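Local coordinates for Lmo2470 protein (PDB 5HL3) that interacts with host afadin and facilitates the crossing of basement membranes by Listeria monocytogenes, as an internalin with leucine-rich repeats and bound calcium, at residues Ala104-Gly108 with Arg109-Asn113; Ser56-Thr59 with Asn60-Gln64; Asp16-Asp20 with Asp21-Lys25. One frame throughout, in Å; residues are numbered along the deposited sequence. Where two conformers were deposited one is given.

Interaction 1: Ala104-Gly108 with Arg109-Asn113. With CA (calcium ion), chain B.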
loop_
_atom_site.group_PDB
_atom_site.type_symbol
_atom_site.label_atom_id
_atom_site.label_comp_id
_atom_site.label_asym_id
_atom_site.label_seq_id
_atom_site.Cartn_x
_atom_site.Cartn_y
_atom_site.Cartn_z
ATOM N N ALA A 104 8.708 -14.302 1.346
ATOM C CA ALA A 104 9.581 -13.170 1.541
ATOM C C ALA A 104 9.544 -12.215 0.367
ATOM O O ALA A 104 9.158 -12.575 -0.736
ATOM C CB ALA A 104 11.026 -13.641 1.785
ATOM N N ASP A 105 9.977 -10.989 0.648
ATOM C CA ASP A 105 10.220 -9.946 -0.347
ATOM C C ASP A 105 11.701 -10.128 -0.744
ATOM O O ASP A 105 12.587 -9.817 0.040
ATOM C CB ASP A 105 10.005 -8.586 0.312
ATOM C CG ASP A 105 10.224 -7.429 -0.624
ATOM O OD1 ASP A 105 10.709 -7.606 -1.764
ATOM O OD2 ASP A 105 9.916 -6.299 -0.127
ATOM N N PRO A 106 11.968 -10.701 -1.912
ATOM C CA PRO A 106 13.354 -10.968 -2.271
ATOM C C PRO A 106 14.143 -9.701 -2.540
ATOM O O PRO A 106 13.565 -8.641 -2.750
ATOM C CB PRO A 106 13.243 -11.809 -3.564
ATOM C CG PRO A 106 11.822 -12.219 -3.662
ATOM C CD PRO A 106 11.037 -11.167 -2.968
ATOM N N PRO A 107 15.472 -9.823 -2.592
ATOM C CA PRO A 107 16.283 -8.677 -2.990
ATOM C C PRO A 107 15.888 -8.162 -4.375
ATOM O O PRO A 107 15.374 -8.938 -5.218
ATOM C CB PRO A 107 17.694 -9.218 -3.020
ATOM C CG PRO A 107 17.684 -10.443 -2.240
ATOM C CD PRO A 107 16.287 -11.002 -2.254
ATOM N N GLY A 108 16.166 -6.898 -4.621
ATOM C CA GLY A 108 15.801 -6.307 -5.881
ATOM C C GLY A 108 14.328 -5.924 -5.888
ATOM O O GLY A 108 13.610 -5.999 -4.859
ATOM N N ARG A 109 13.894 -5.505 -7.067
ATOM C CA ARG A 109 12.553 -5.008 -7.260
ATOM C C ARG A 109 11.759 -5.928 -8.157
ATOM O O ARG A 109 12.124 -6.112 -9.308
ATOM C CB ARG A 109 12.693 -3.639 -7.944
ATOM C CG ARG A 109 11.474 -2.783 -7.914
ATOM C CD ARG A 109 11.887 -1.328 -7.891
ATOM N NE ARG A 109 12.155 -0.833 -9.220
ATOM C CZ ARG A 109 13.356 -0.703 -9.804
ATOM N NH1 ARG A 109 14.501 -1.049 -9.206
ATOM N NH2 ARG A 109 13.402 -0.203 -11.019
ATOM N N LEU A 110 10.679 -6.525 -7.628
ATOM C CA LEU A 110 9.779 -7.325 -8.460
ATOM C C LEU A 110 10.467 -8.413 -9.259
ATOM O O LEU A 110 10.117 -8.689 -10.403
ATOM C CB LEU A 110 8.956 -6.378 -9.392
ATOM C CG LEU A 110 8.006 -5.419 -8.658
ATOM C CD1 LEU A 110 7.637 -4.159 -9.448
ATOM C CD2 LEU A 110 6.747 -6.165 -8.192
ATOM N N THR A 111 11.455 -9.084 -8.643
ATOM C CA THR A 111 12.240 -10.079 -9.362
ATOM C C THR A 111 11.542 -11.428 -9.490
ATOM O O THR A 111 12.008 -12.291 -10.245
ATOM C CB THR A 111 13.567 -10.334 -8.649
ATOM O OG1 THR A 111 13.282 -10.755 -7.318
ATOM C CG2 THR A 111 14.435 -9.056 -8.635
ATOM N N ARG A 112 10.504 -11.668 -8.690
ATOM C CA ARG A 112 9.780 -12.946 -8.703
ATOM C C ARG A 112 8.291 -12.713 -8.931
ATOM O O ARG A 112 7.770 -11.686 -8.583
ATOM C CB ARG A 112 9.985 -13.694 -7.380
ATOM C CG ARG A 112 11.403 -14.136 -7.074
ATOM C CD ARG A 112 11.802 -15.377 -7.865
ATOM N NE ARG A 112 13.179 -15.760 -7.569
ATOM C CZ ARG A 112 14.248 -15.318 -8.195
ATOM N NH1 ARG A 112 14.120 -14.522 -9.248
ATOM N NH2 ARG A 112 15.469 -15.713 -7.804
ATOM N N ASN A 113 7.642 -13.692 -9.558
ATOM C CA ASN A 113 6.222 -13.689 -9.862
ATOM C C ASN A 113 5.510 -14.730 -9.012
ATOM O O ASN A 113 6.027 -15.855 -8.846
ATOM C CB ASN A 113 5.998 -14.114 -11.316
ATOM C CG ASN A 113 6.658 -13.215 -12.334
ATOM O OD1 ASN A 113 6.676 -12.001 -12.223
ATOM N ND2 ASN A 113 7.077 -13.822 -13.426
HETATM CA CA CA B . 12.166 -6.839 -3.370
HETATM O O HOH W 1 12.172 -8.567 -5.391
HETATM O O HOH W 2 15.666 -11.493 -6.179
HETATM O O HOH W 3 10.185 -6.362 -4.768
HETATM O O HOH W 4 11.500 -4.495 -3.077
HETATM O O HOH W 5 13.653 -5.873 -1.627
#
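Thr111 turns back toward Pro106, Pro107 and Gly108, in a tight loop that holds a calcium ion. The metal has three protein ligands. Asp105 OD1 binds the calcium at 2.3 Å through one carboxylate oxygen. The backbone oxygens Pro106 O and Gly108 O bind it as well, the latter at 2.2 Å from the calcium. Waters 1, 3, 4 and 5 bring the ligands to seven. With its CG opposite the backbone N (chi1 -180°), Asp105 extends toward the metal, where OD1 and Pro106 O lie near each other as fellow ligands.

Two waters tie the halves of the loop together. Water 2 bonds to both Pro107 O and Thr111 OG1, each at 2.7 Å. Water 1 joins the same two atoms more loosely while also binding the metal. Water 3, a further metal ligand, accepts from Leu110 N at 2.9 Å. The second half of the loop thus reaches the calcium only through water. This loop follows strand 100-103 of the parallel leucine-rich-repeat sheet and leads into strand 113-114. Thr111 CG2 packs at 4.1 Å from Gly108 CA.

Farther out, Pro106 CG touches Arg112 CG at 3.9 Å, the two side chains lying at a slant. The Arg112 chain bends at chi2 (-77°), and NH1 returns to Thr111 O at 3.2 Å, from above the carbonyl plane. Its NE bonds to Phe82 O. At the start of the loop, Ala104 O accepts from Asn133 ND2.

Interaction 2: Ser56-Thr59 with Asn60-Gln64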
loop_
_atom_site.group_PDB
_atom_site.type_symbol
_atom_site.label_atom_id
_atom_site.label_comp_id
_atom_site.label_asym_id
_atom_site.label_seq_id
_atom_site.Cartn_x
_atom_site.Cartn_y
_atom_site.Cartn_z
ATOM N N SER A 56 16.250 -22.691 -3.538
ATOM C CA SER A 56 15.622 -22.069 -4.722
ATOM C C SER A 56 15.422 -22.971 -5.932
ATOM O O SER A 56 14.874 -22.514 -6.937
ATOM C CB SER A 56 16.361 -20.788 -5.092
ATOM O OG SER A 56 16.104 -19.783 -4.118
ATOM N N THR A 57 15.819 -24.235 -5.840
ATOM C CA THR A 57 15.532 -25.202 -6.889
ATOM C C THR A 57 14.155 -25.835 -6.735
ATOM O O THR A 57 13.737 -26.573 -7.605
ATOM C CB THR A 57 16.575 -26.337 -6.900
ATOM O OG1 THR A 57 16.590 -26.964 -5.615
ATOM C CG2 THR A 57 17.962 -25.810 -7.264
ATOM N N ILE A 58 13.459 -25.569 -5.629
ATOM C CA ILE A 58 12.099 -26.088 -5.469
ATOM C C ILE A 58 11.195 -25.411 -6.507
ATOM O O ILE A 58 11.292 -24.207 -6.706
ATOM C CB ILE A 58 11.587 -25.846 -4.023
ATOM C CG1 ILE A 58 12.440 -26.674 -3.032
ATOM C CG2 ILE A 58 10.111 -26.225 -3.914
ATOM C CD1 ILE A 58 12.185 -26.347 -1.590
ATOM N N THR A 59 10.322 -26.177 -7.159
ATOM C CA THR A 59 9.404 -25.658 -8.170
ATOM C C THR A 59 7.976 -25.892 -7.729
ATOM O O THR A 59 7.736 -26.503 -6.679
ATOM C CB THR A 59 9.588 -26.438 -9.499
ATOM O OG1 THR A 59 9.141 -27.794 -9.315
ATOM C CG2 THR A 59 11.046 -26.424 -9.934
ATOM N N ASN A 60 7.011 -25.415 -8.502
ATOM C CA ASN A 60 5.613 -25.716 -8.176
ATOM C C ASN A 60 5.375 -27.207 -8.045
ATOM O O ASN A 60 4.684 -27.664 -7.134
ATOM C CB ASN A 60 4.664 -25.183 -9.228
ATOM C CG ASN A 60 4.594 -23.672 -9.253
ATOM O OD1 ASN A 60 5.123 -23.009 -8.378
ATOM N ND2 ASN A 60 3.902 -23.138 -10.225
ATOM N N ASP A 61 5.957 -27.967 -8.972
ATOM C CA ASP A 61 5.794 -29.423 -8.953
ATOM C C ASP A 61 6.423 -30.083 -7.753
ATOM O O ASP A 61 5.805 -30.983 -7.127
ATOM C CB ASP A 61 6.354 -30.039 -10.232
ATOM C CG ASP A 61 5.463 -29.793 -11.434
ATOM O OD1 ASP A 61 4.286 -29.384 -11.233
ATOM O OD2 ASP A 61 5.933 -30.033 -12.575
ATOM N N SER A 62 7.640 -29.703 -7.396
ATOM C CA SER A 62 8.227 -30.326 -6.214
ATOM C C SER A 62 7.575 -29.875 -4.904
ATOM O O SER A 62 7.486 -30.675 -3.968
ATOM C CB SER A 62 9.755 -30.240 -6.217
ATOM O OG SER A 62 10.253 -28.958 -6.501
HETATM N N MSE A 63 7.085 -28.636 -4.807
HETATM C CA MSE A 63 6.397 -28.227 -3.589
HETATM C C MSE A 63 5.146 -29.059 -3.384
HETATM O O MSE A 63 4.745 -29.312 -2.253
HETATM C CB MSE A 63 6.076 -26.720 -3.650
HETATM C CG MSE A 63 5.681 -26.153 -2.274
HETATM SE SE MSE A 63 7.147 -26.137 -0.946
HETATM C CE MSE A 63 7.818 -24.333 -1.315
ATOM N N GLN A 64 4.502 -29.487 -4.469
ATOM C CA GLN A 64 3.310 -30.339 -4.395
ATOM C C GLN A 64 3.579 -31.669 -3.671
ATOM O O GLN A 64 2.644 -32.277 -3.137
ATOM C CB GLN A 64 2.837 -30.638 -5.814
ATOM C CG GLN A 64 1.505 -31.333 -5.901
ATOM C CD GLN A 64 0.362 -30.363 -5.893
ATOM O OE1 GLN A 64 0.451 -29.249 -6.492
ATOM N NE2 GLN A 64 -0.748 -30.779 -5.309
HETATM O O HOH W 6 12.499 -29.087 -7.953
#
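Thr59 and Ser62 exchange hydrogen bonds between side chain and backbone at the start of helix 60-63. This is a capping box, with Thr59 as the N-cap. Thr59 N gives its hydrogen to Ser62 OG at 2.9 Å in an almost straight bond (178°). In return, Ser62 N donates to Thr59 OG1 at 3.1 Å. Both hydroxyls sit between their own backbone N and carbonyl carbon (chi1 68° and 48°), which lets each side chain fold back to the other residue's N-H.

The backbone adds a helical bond. Met63 N donates to Thr59 O at 2.9 Å.

Water 6 extends the polar network outward. It donates to Thr57 O and receives a hydrogen from Ser62 OG at 2.7 Å.

The apolar contact lies between Ile58 and Met63, which is present as selenomethionine. Ile58 CG2 meets Met63 CE at 3.9 Å. Ile58 CG2 also lies 3.8 Å from Ser62 OG. The Met63 chain bends at chi2 and chi3, which brings its end back to Ile58. Leu23 of helix 21-30 also packs on Met63, and Asp26 of that helix touches Ile58. Asn60 OD1 accepts from Thr87 N in the neighbouring loop.

Thr59 accepts from both Ser62 N, through OG1, and Met63 N, through O, which ties the first turn to the loop after strand 50-53. With Thr59 N giving it a hydrogen and water 6 taking one, both roles of the buried Ser62 hydroxyl are used, which would fix its rotation.

Interaction 3: Asp16-Asp20 with Asp21-Lys25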
loop_
_atom_site.group_PDB
_atom_site.type_symbol
_atom_site.label_atom_id
_atom_site.label_comp_id
_atom_site.label_asym_id
_atom_site.label_seq_id
_atom_site.Cartn_x
_atom_site.Cartn_y
_atom_site.Cartn_z
ATOM N N ASP A 16 12.845 -40.370 0.410
ATOM C CA ASP A 16 11.806 -41.187 -0.206
ATOM C C ASP A 16 10.418 -40.549 -0.025
ATOM O O ASP A 16 9.579 -40.582 -0.946
ATOM C CB ASP A 16 11.832 -42.601 0.344
ATOM C CG ASP A 16 13.140 -43.350 0.000
ATOM O OD1 ASP A 16 13.804 -43.038 -1.011
ATOM O OD2 ASP A 16 13.413 -44.260 0.742
ATOM N N VAL A 17 10.178 -39.901 1.122
ATOM C CA VAL A 17 8.904 -39.206 1.343
ATOM C C VAL A 17 8.799 -37.955 0.471
ATOM O O VAL A 17 7.743 -37.671 -0.083
ATOM C CB VAL A 17 8.783 -38.788 2.833
ATOM C CG1 VAL A 17 7.460 -38.060 3.084
ATOM C CG2 VAL A 17 8.922 -39.996 3.770
ATOM N N PHE A 18 9.915 -37.269 0.309
ATOM C CA PHE A 18 9.981 -35.985 -0.411
ATOM C C PHE A 18 11.042 -36.116 -1.519
ATOM O O PHE A 18 12.160 -35.652 -1.361
ATOM C CB PHE A 18 10.378 -34.889 0.573
ATOM C CG PHE A 18 9.462 -34.781 1.768
ATOM C CD1 PHE A 18 8.167 -34.289 1.654
ATOM C CD2 PHE A 18 9.903 -35.144 3.019
ATOM C CE1 PHE A 18 7.345 -34.167 2.773
ATOM C CE2 PHE A 18 9.087 -35.006 4.152
ATOM C CZ PHE A 18 7.806 -34.506 4.022
ATOM N N PRO A 19 10.682 -36.726 -2.651
ATOM C CA PRO A 19 11.671 -37.099 -3.679
ATOM C C PRO A 19 12.055 -35.928 -4.593
ATOM O O PRO A 19 11.776 -35.915 -5.786
ATOM C CB PRO A 19 10.969 -38.242 -4.427
ATOM C CG PRO A 19 9.539 -37.894 -4.314
ATOM C CD PRO A 19 9.374 -37.334 -2.931
ATOM N N ASP A 20 12.753 -34.979 -4.006
ATOM C CA ASP A 20 13.256 -33.798 -4.701
ATOM C C ASP A 20 14.404 -33.293 -3.859
ATOM O O ASP A 20 14.257 -33.155 -2.634
ATOM C CB ASP A 20 12.190 -32.724 -4.836
ATOM C CG ASP A 20 12.749 -31.450 -5.448
ATOM O OD1 ASP A 20 12.962 -31.448 -6.690
ATOM O OD2 ASP A 20 13.012 -30.469 -4.706
ATOM N N ASP A 21 15.532 -32.994 -4.471
ATOM C CA ASP A 21 16.722 -32.658 -3.681
ATOM C C ASP A 21 16.512 -31.442 -2.790
ATOM O O ASP A 21 16.812 -31.488 -1.596
ATOM C CB ASP A 21 17.949 -32.497 -4.579
ATOM C CG ASP A 21 18.411 -33.847 -5.203
ATOM O OD1 ASP A 21 18.029 -34.944 -4.745
ATOM O OD2 ASP A 21 19.192 -33.803 -6.160
ATOM N N GLY A 22 15.975 -30.348 -3.342
ATOM C CA GLY A 22 15.783 -29.152 -2.577
ATOM C C GLY A 22 14.730 -29.302 -1.514
ATOM O O GLY A 22 14.899 -28.818 -0.398
ATOM N N LEU A 23 13.604 -29.933 -1.850
ATOM C CA LEU A 23 12.568 -30.109 -0.859
ATOM C C LEU A 23 13.052 -30.992 0.281
ATOM O O LEU A 23 12.784 -30.710 1.447
ATOM C CB LEU A 23 11.303 -30.719 -1.477
ATOM C CG LEU A 23 10.087 -30.764 -0.550
ATOM C CD1 LEU A 23 9.632 -29.348 -0.248
ATOM C CD2 LEU A 23 8.955 -31.590 -1.141
ATOM N N ALA A 24 13.751 -32.065 -0.040
ATOM C CA ALA A 24 14.246 -32.963 1.005
ATOM C C ALA A 24 15.243 -32.281 1.920
ATOM O O ALA A 24 15.221 -32.476 3.123
ATOM C CB ALA A 24 14.831 -34.219 0.402
ATOM N N LYS A 25 16.117 -31.460 1.344
ATOM C CA LYS A 25 17.083 -30.680 2.131
ATOM C C LYS A 25 16.344 -29.773 3.119
ATOM O O LYS A 25 16.659 -29.749 4.313
ATOM C CB LYS A 25 17.980 -29.860 1.192
ATOM C CG LYS A 25 18.839 -28.788 1.847
ATOM C CD LYS A 25 19.876 -28.193 0.897
ATOM C CE LYS A 25 20.564 -26.951 1.488
ATOM N NZ LYS A 25 19.668 -25.745 1.549
HETATM O O HOH W 7 15.157 -29.268 -5.866
HETATM O O HOH W 8 15.805 -33.315 -7.366
#
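Asp20 caps helix 21-30 by accepting from Leu23 N with its carboxylate. OD2 of Asp20 lies 3.0 Å from Leu23 N. The N-H comes in on the anti side of that oxygen, 16° out of the carboxylate plane. The first torsion of Asp20 sets CG anti to its own N (chi1 175°), and from there the carboxylate reaches the N-H of Leu23. Water 7 donates to Asp20 OD2 at 2.7 Å and accepts from Gly22 N. Water 8 accepts from Asp21 N at 2.9 Å, with only a weak bond to Asp20 OD1. The backbone adds a bond: Ala24 N donates to Asp20 O at 2.9 Å.

Asp20 closes an inverse gamma turn centred on Pro19: Asp20 N donates to Phe18 O. The turn links helix 14-17 to helix 21-30 within the N-terminal family region of this internalin.

Leu23 and Phe18 make the apolar side. Leu23 CD2 touches Phe18 CD1 at 4.0 Å and lies equally near Phe18 CB. On one face of the Phe18 ring, Val17 CG1 sits over the centre, 3.5 Å above the plane. Ala24 CB lies 3.5 Å from Phe18 O, and Ala69 packs against the Phe18 side chain.

Along the chain the order is interaction 3, interaction 2, interaction 1. Interactions 3 and 2 have centres about 10 Å apart and touch. Leu23 CD2 packs on Ser62 O, and Asp20 CG lies against Ser62 CB, so the two helix caps meet. Ile58 CG1 also packs on Gly22 and Leu23. Together they seat the N-terminal helices at the end of the repeat sheet where strand 50-53 is outermost. Interaction 1 lies on a surface loop farther along, after strand 100-103, third in that sheet. Its centre is about 17 Å from that of interaction 2 and about 25 Å from that of interaction 3, touching neither. Of the three, only interaction 1 binds a calcium ion.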